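Local coordinates for periplasmic iron-binding protein (PDB 2VOZ) that binds ferric iron in the periplasm and probably hands it to an ABC transporter for import into the cyanobacterial cell, at residues 132-137 / 245-250; 154-159 / 217-222. All blocks are in the same frame, centred on the assembly; numbering follows the deposited sequence.

Contact 1 (132-137 / 245-250); sequences VLYYSR and VSLFFP. With SO4 (sulfate ion), chain E.
Leu133 and Phe248 form an antiparallel hydrogen-bonded pair, with Phe248 N to Leu133 O at 2.7 Å and the return bond from Leu133 N to Phe248 O at 3.0 Å. Tyr135 and Ser246 repeat this two residues on. Between the two pairs Tyr134 faces Leu247 without such bonds, and the CA of Tyr134 lies 3.2 Å from Ser246 O, a CA-H...O contact.

The tight part is apolar. On one face of the sheet CE2 of Tyr134 lies 3.7 Å from CB of Leu247, the two side chains crossing at a slant, while CG1 of Val245 meets CB of Tyr134. Val132 crosses Leu247 at about a right angle; its CG1 meets CD1 of Phe249, side by side with that side chain. On the other face the Tyr135 ring swings over the neighbouring strand. Its CG stands between the backbone N and the carbonyl carbon (chi1 67°), and this brings a ring face over CB of Ser246, a CH-pi contact 4.0 Å from the ring centroid. CB of Phe248 sits at the edge of the same ring. Leu133 and Phe248 run side by side, and Leu133 CG also meets the ring of Pro250.

The looser side is polar. Arg137 is exposed; its chain bends at chi3 and sends NH1 to Ser246 OG at 2.9 Å, near the guanidinium plane. Ser246 OG passes a hydrogen bond on to a sulfate, probably from the crystallisation liquor. Leu247 N binds the same ion almost straight, 2.8 Å from its O1.

Strand 219-223 pairs with the other edge of 132-136, through Ala220 and Ala222. Tyr134 OH bonds to Asn223 O, and the Tyr134 side chain comes within about 5 Å of that of the iron-binding Tyr226. Helix 205-213 packs Ile209 and Ile212 against Tyr134.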
loop_
_atom_site.group_PDB
_atom_site.type_symbol
_atom_site.label_atom_id
_atom_site.label_comp_id
_atom_site.label_asym_id
_atom_site.label_seq_id
_atom_site.Cartn_x
_atom_site.Cartn_y
_atom_site.Cartn_z
ATOM N N VAL B 132 -17.026 -5.002 -24.471
ATOM C CA VAL B 132 -16.629 -4.861 -25.857
ATOM C C VAL B 132 -16.069 -6.172 -26.396
ATOM O O VAL B 132 -16.020 -7.172 -25.690
ATOM C CB VAL B 132 -15.570 -3.746 -26.020
ATOM C CG1 VAL B 132 -16.163 -2.360 -25.675
ATOM C CG2 VAL B 132 -14.270 -4.038 -25.197
ATOM N N LEU B 133 -15.637 -6.145 -27.656
ATOM C CA LEU B 133 -14.961 -7.288 -28.232
ATOM C C LEU B 133 -13.489 -6.993 -28.351
ATOM O O LEU B 133 -13.083 -5.820 -28.559
ATOM C CB LEU B 133 -15.504 -7.578 -29.620
ATOM C CG LEU B 133 -17.020 -7.738 -29.741
ATOM C CD1 LEU B 133 -17.429 -8.275 -31.131
ATOM C CD2 LEU B 133 -17.545 -8.660 -28.661
ATOM N N TYR B 134 -12.702 -8.047 -28.185
ATOM C CA TYR B 134 -11.266 -8.001 -28.410
ATOM C C TYR B 134 -10.958 -8.999 -29.502
ATOM O O TYR B 134 -11.578 -10.063 -29.583
ATOM C CB TYR B 134 -10.507 -8.348 -27.129
ATOM C CG TYR B 134 -10.707 -7.253 -26.117
ATOM C CD1 TYR B 134 -11.639 -7.383 -25.099
ATOM C CD2 TYR B 134 -10.033 -6.048 -26.245
ATOM C CE1 TYR B 134 -11.843 -6.365 -24.161
ATOM C CE2 TYR B 134 -10.226 -5.022 -25.329
ATOM C CZ TYR B 134 -11.137 -5.189 -24.294
ATOM O OH TYR B 134 -11.303 -4.160 -23.397
ATOM N N TYR B 135 -10.003 -8.674 -30.354
ATOM C CA TYR B 135 -9.721 -9.598 -31.464
ATOM C C TYR B 135 -8.255 -9.656 -31.791
ATOM O O TYR B 135 -7.520 -8.678 -31.605
ATOM C CB TYR B 135 -10.540 -9.236 -32.717
ATOM C CG TYR B 135 -10.148 -7.909 -33.362
ATOM C CD1 TYR B 135 -10.792 -6.709 -32.988
ATOM C CD2 TYR B 135 -9.106 -7.860 -34.332
ATOM C CE1 TYR B 135 -10.454 -5.478 -33.572
ATOM C CE2 TYR B 135 -8.784 -6.639 -34.938
ATOM C CZ TYR B 135 -9.438 -5.465 -34.541
ATOM O OH TYR B 135 -9.055 -4.256 -35.109
ATOM N N SER B 136 -7.846 -10.816 -32.297
ATOM C CA SER B 136 -6.485 -11.046 -32.740
ATOM C C SER B 136 -6.206 -10.183 -33.972
ATOM O O SER B 136 -6.846 -10.347 -35.000
ATOM C CB SER B 136 -6.339 -12.524 -33.161
ATOM O OG SER B 136 -5.064 -12.761 -33.734
ATOM N N ARG B 137 -5.213 -9.325 -33.882
ATOM C CA ARG B 137 -4.864 -8.448 -35.007
ATOM C C ARG B 137 -4.402 -9.289 -36.204
ATOM O O ARG B 137 -4.749 -8.977 -37.338
ATOM C CB ARG B 137 -3.794 -7.478 -34.576
ATOM C CG ARG B 137 -4.353 -6.443 -33.652
ATOM C CD ARG B 137 -3.322 -5.392 -33.195
ATOM N NE ARG B 137 -2.692 -4.701 -34.317
ATOM C CZ ARG B 137 -3.256 -3.742 -35.053
ATOM N NH1 ARG B 137 -4.514 -3.348 -34.827
ATOM N NH2 ARG B 137 -2.558 -3.181 -36.047
ATOM N N VAL B 245 -3.549 -7.714 -29.849
ATOM C CA VAL B 245 -5.016 -7.752 -29.676
ATOM C C VAL B 245 -5.537 -6.338 -29.777
ATOM O O VAL B 245 -4.897 -5.422 -29.248
ATOM C CB VAL B 245 -5.359 -8.345 -28.272
ATOM C CG1 VAL B 245 -6.880 -8.344 -28.062
ATOM C CG2 VAL B 245 -4.764 -9.762 -28.105
ATOM N N SER B 246 -6.668 -6.119 -30.476
ATOM C CA SER B 246 -7.278 -4.782 -30.538
ATOM C C SER B 246 -8.670 -4.790 -29.924
ATOM O O SER B 246 -9.304 -5.832 -29.816
ATOM C CB SER B 246 -7.353 -4.245 -31.968
ATOM O OG SER B 246 -6.038 -3.885 -32.442
ATOM N N LEU B 247 -9.128 -3.601 -29.544
ATOM C CA LEU B 247 -10.454 -3.417 -28.945
ATOM C C LEU B 247 -11.415 -3.026 -30.080
ATOM O O LEU B 247 -11.108 -2.157 -30.890
ATOM C CB LEU B 247 -10.376 -2.295 -27.896
ATOM C CG LEU B 247 -11.645 -1.916 -27.119
ATOM C CD1 LEU B 247 -11.199 -1.278 -25.814
ATOM C CD2 LEU B 247 -12.515 -0.928 -27.878
ATOM N N PHE B 248 -12.583 -3.657 -30.121
ATOM C CA PHE B 248 -13.616 -3.329 -31.095
ATOM C C PHE B 248 -14.921 -3.045 -30.353
ATOM O O PHE B 248 -15.372 -3.912 -29.581
ATOM C CB PHE B 248 -13.814 -4.533 -32.041
ATOM C CG PHE B 248 -14.926 -4.347 -33.040
ATOM C CD1 PHE B 248 -14.681 -3.654 -34.255
ATOM C CD2 PHE B 248 -16.198 -4.859 -32.791
ATOM C CE1 PHE B 248 -15.725 -3.478 -35.193
ATOM C CE2 PHE B 248 -17.257 -4.676 -33.715
ATOM C CZ PHE B 248 -17.013 -3.993 -34.916
ATOM N N PHE B 249 -15.518 -1.876 -30.596
ATOM C CA PHE B 249 -16.833 -1.565 -30.061
ATOM C C PHE B 249 -17.918 -2.204 -30.923
ATOM O O PHE B 249 -18.084 -1.815 -32.087
ATOM C CB PHE B 249 -17.103 -0.055 -29.978
ATOM C CG PHE B 249 -16.312 0.667 -28.919
ATOM C CD1 PHE B 249 -16.679 0.607 -27.572
ATOM C CD2 PHE B 249 -15.209 1.448 -29.277
ATOM C CE1 PHE B 249 -15.945 1.287 -26.593
ATOM C CE2 PHE B 249 -14.481 2.127 -28.304
ATOM C CZ PHE B 249 -14.839 2.034 -26.956
ATOM N N PRO B 250 -18.652 -3.173 -30.361
ATOM C CA PRO B 250 -19.743 -3.773 -31.107
ATOM C C PRO B 250 -21.049 -2.974 -31.093
ATOM O O PRO B 250 -21.271 -2.113 -30.235
ATOM C CB PRO B 250 -19.969 -5.085 -30.361
ATOM C CG PRO B 250 -19.718 -4.669 -28.931
ATOM C CD PRO B 250 -18.498 -3.811 -29.038
HETATM S S SO4 E . -6.707 -0.443 -30.640
HETATM O O1 SO4 E . -7.442 -1.381 -29.787
HETATM O O2 SO4 E . -5.716 -1.135 -31.507
HETATM O O3 SO4 E . -7.641 0.303 -31.507
HETATM O O4 SO4 E . -5.987 0.529 -29.801
#

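Contact 2 (154-159 / 217-222); sequences PQWRGK and GDVAIA
The side chains of Lys159 and Asp218 cross at a slant. The lysine chain is extended beyond CG and passes the carboxylate with its methylenes: CE of Lys159 lies 3.3 Å from OD2 of Asp218. The ammonium group goes past this oxygen. Lys159 NZ and Asp218 OD2 are 3.9 Å apart, a long salt bridge. A water closes the gap. It accepts from NZ of Lys159 at 2.8 Å and donates to OD2 of Asp218 at 2.7 Å. The other carboxylate oxygen, OD1, is held by a salt bridge to Arg139. With one oxygen bound to Arg139 and the other near Lys159, the carboxylate has two positive neighbours, which would probably favour its ionised form. With an alanine in place of Lys159, OD2 and the bridging water would probably lose their ammonium partner, and the flank of the carboxylate its methylene cover.

The backbone of Lys159 does more. Its carbonyl O accepts two hydrogen bonds. Asp218 N comes in the carbonyl plane, on a lone pair, 2.8 Å from Lys159 O. Val219 N is tilted 28° from that plane and stands 3.2 Å from Lys159 O.

Earlier in the loop, Trp156 and Val219 also cross at a slant. The indole has its CG anti to the carbonyl carbon (chi1 -58°), and this brings the six-membered ring close to the strand. There CZ3 of Trp156 touches CG2 of Val219 at 3.6 Å. Gln155 CG lies over one face of the indole, offset toward its rim, and Leu145 packs on the ring as well.

Gly158 has a positive phi of 71°, which favours glycine, and Lys159 N bonds back to Trp156 O, closing a type II beta turn. The turn leads into strand 160-161, which runs parallel to 219-223, so the contact is the start of a parallel strand pair in one lobe of a periplasmic binding protein.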
loop_
_atom_site.group_PDB
_atom_site.type_symbol
_atom_site.label_atom_id
_atom_site.label_comp_id
_atom_site.label_asym_id
_atom_site.label_seq_id
_atom_site.Cartn_x
_atom_site.Cartn_y
_atom_site.Cartn_z
ATOM N N PRO B 154 -21.825 -19.432 -37.494
ATOM C CA PRO B 154 -20.961 -20.618 -37.422
ATOM C C PRO B 154 -19.498 -20.361 -37.784
ATOM O O PRO B 154 -18.651 -21.162 -37.434
ATOM C CB PRO B 154 -21.598 -21.588 -38.419
ATOM C CG PRO B 154 -22.425 -20.754 -39.322
ATOM C CD PRO B 154 -22.901 -19.580 -38.490
ATOM N N GLN B 155 -19.204 -19.247 -38.474
ATOM C CA GLN B 155 -17.803 -18.968 -38.811
ATOM C C GLN B 155 -16.896 -18.802 -37.585
ATOM O O GLN B 155 -15.670 -18.880 -37.716
ATOM C CB GLN B 155 -17.698 -17.711 -39.659
ATOM C CG GLN B 155 -18.027 -16.471 -38.914
ATOM C CD GLN B 155 -18.243 -15.337 -39.865
ATOM O OE1 GLN B 155 -17.317 -14.565 -40.149
ATOM N NE2 GLN B 155 -19.453 -15.263 -40.428
ATOM N N TRP B 156 -17.492 -18.553 -36.408
ATOM C CA TRP B 156 -16.690 -18.343 -35.169
ATOM C C TRP B 156 -16.455 -19.624 -34.373
ATOM O O TRP B 156 -15.965 -19.585 -33.226
ATOM C CB TRP B 156 -17.339 -17.263 -34.283
ATOM C CG TRP B 156 -17.466 -15.978 -35.017
ATOM C CD1 TRP B 156 -18.603 -15.403 -35.502
ATOM C CD2 TRP B 156 -16.377 -15.169 -35.461
ATOM N NE1 TRP B 156 -18.287 -14.233 -36.179
ATOM C CE2 TRP B 156 -16.926 -14.074 -36.168
ATOM C CE3 TRP B 156 -14.996 -15.243 -35.290
ATOM C CZ2 TRP B 156 -16.123 -13.055 -36.719
ATOM C CZ3 TRP B 156 -14.195 -14.241 -35.848
ATOM C CH2 TRP B 156 -14.767 -13.167 -36.551
ATOM N N ARG B 157 -16.785 -20.772 -34.979
ATOM C CA ARG B 157 -16.575 -22.041 -34.298
ATOM C C ARG B 157 -15.130 -22.189 -33.799
ATOM O O ARG B 157 -14.195 -21.952 -34.564
ATOM C CB ARG B 157 -16.958 -23.199 -35.237
ATOM C CG ARG B 157 -16.639 -24.555 -34.689
ATOM C CD ARG B 157 -17.698 -24.966 -33.735
ATOM N NE ARG B 157 -17.856 -26.420 -33.766
ATOM N N GLY B 158 -14.972 -22.545 -32.515
ATOM C CA GLY B 158 -13.657 -22.735 -31.878
ATOM C C GLY B 158 -12.891 -21.442 -31.640
ATOM O O GLY B 158 -11.711 -21.487 -31.306
ATOM N N LYS B 159 -13.556 -20.292 -31.758
ATOM C CA LYS B 159 -12.825 -19.021 -31.695
ATOM C C LYS B 159 -13.162 -18.078 -30.523
ATOM O O LYS B 159 -12.402 -17.138 -30.261
ATOM C CB LYS B 159 -12.958 -18.291 -33.029
ATOM C CG LYS B 159 -12.133 -18.944 -34.137
ATOM C CD LYS B 159 -12.314 -18.231 -35.467
ATOM C CE LYS B 159 -11.375 -18.857 -36.489
ATOM N NZ LYS B 159 -11.401 -18.174 -37.818
ATOM N N GLY B 217 -7.740 -18.504 -28.652
ATOM C CA GLY B 217 -8.980 -18.177 -29.398
ATOM C C GLY B 217 -8.724 -16.878 -30.124
ATOM O O GLY B 217 -7.614 -16.341 -30.026
ATOM N N ASP B 218 -9.731 -16.326 -30.818
ATOM C CA ASP B 218 -9.495 -15.176 -31.684
ATOM C C ASP B 218 -10.321 -13.940 -31.339
ATOM O O ASP B 218 -9.969 -12.831 -31.733
ATOM C CB ASP B 218 -9.813 -15.537 -33.141
ATOM C CG ASP B 218 -8.859 -16.557 -33.734
ATOM O OD1 ASP B 218 -7.870 -16.984 -33.085
ATOM O OD2 ASP B 218 -9.135 -16.945 -34.895
ATOM N N VAL B 219 -11.441 -14.149 -30.645
ATOM C CA VAL B 219 -12.371 -13.042 -30.282
ATOM C C VAL B 219 -12.818 -13.256 -28.845
ATOM O O VAL B 219 -13.236 -14.351 -28.487
ATOM C CB VAL B 219 -13.633 -12.959 -31.192
ATOM C CG1 VAL B 219 -14.537 -11.815 -30.733
ATOM C CG2 VAL B 219 -13.217 -12.792 -32.669
ATOM N N ALA B 220 -12.659 -12.228 -28.013
ATOM C CA ALA B 220 -13.064 -12.331 -26.604
ATOM C C ALA B 220 -14.100 -11.278 -26.328
ATOM O O ALA B 220 -14.149 -10.239 -27.024
ATOM C CB ALA B 220 -11.894 -12.131 -25.669
ATOM N N ILE B 221 -14.925 -11.546 -25.304
ATOM C CA ILE B 221 -15.858 -10.546 -24.789
ATOM C C ILE B 221 -15.344 -10.157 -23.412
ATOM O O ILE B 221 -15.107 -11.041 -22.579
ATOM C CB ILE B 221 -17.273 -11.138 -24.655
ATOM C CG1 ILE B 221 -17.772 -11.612 -26.044
ATOM C CG2 ILE B 221 -18.249 -10.079 -24.087
ATOM C CD1 ILE B 221 -19.153 -12.311 -26.010
ATOM N N ALA B 222 -15.076 -8.867 -23.200
ATOM C CA ALA B 222 -14.555 -8.398 -21.900
ATOM C C ALA B 222 -14.780 -6.921 -21.791
ATOM O O ALA B 222 -15.133 -6.265 -22.762
ATOM C CB ALA B 222 -13.071 -8.740 -21.708
HETATM O O HOH W 1 -10.333 -15.724 -36.996
#

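Contacts 1 and 2 have centres 11 Å apart, on the same side of the chain's centre. They share one mixed sheet, in which strand 124-136 lies between strands 245-248 and 219-223. Val132 N and Tyr134 N reach Ala222 O and Ala220 O, probable hydrogen bonds that join the two contacts directly. Along the chain contact 2 is nested: 154-159 and 217-222 both fall in the 107 residues between 132-137 and 245-250, about half of them helix. The sheet is thus assembled from distant sequence. Contact 1 lies near the iron-binding Tyr225 and Tyr226, just after strand 219-223, whereas contact 2 is away from the iron site.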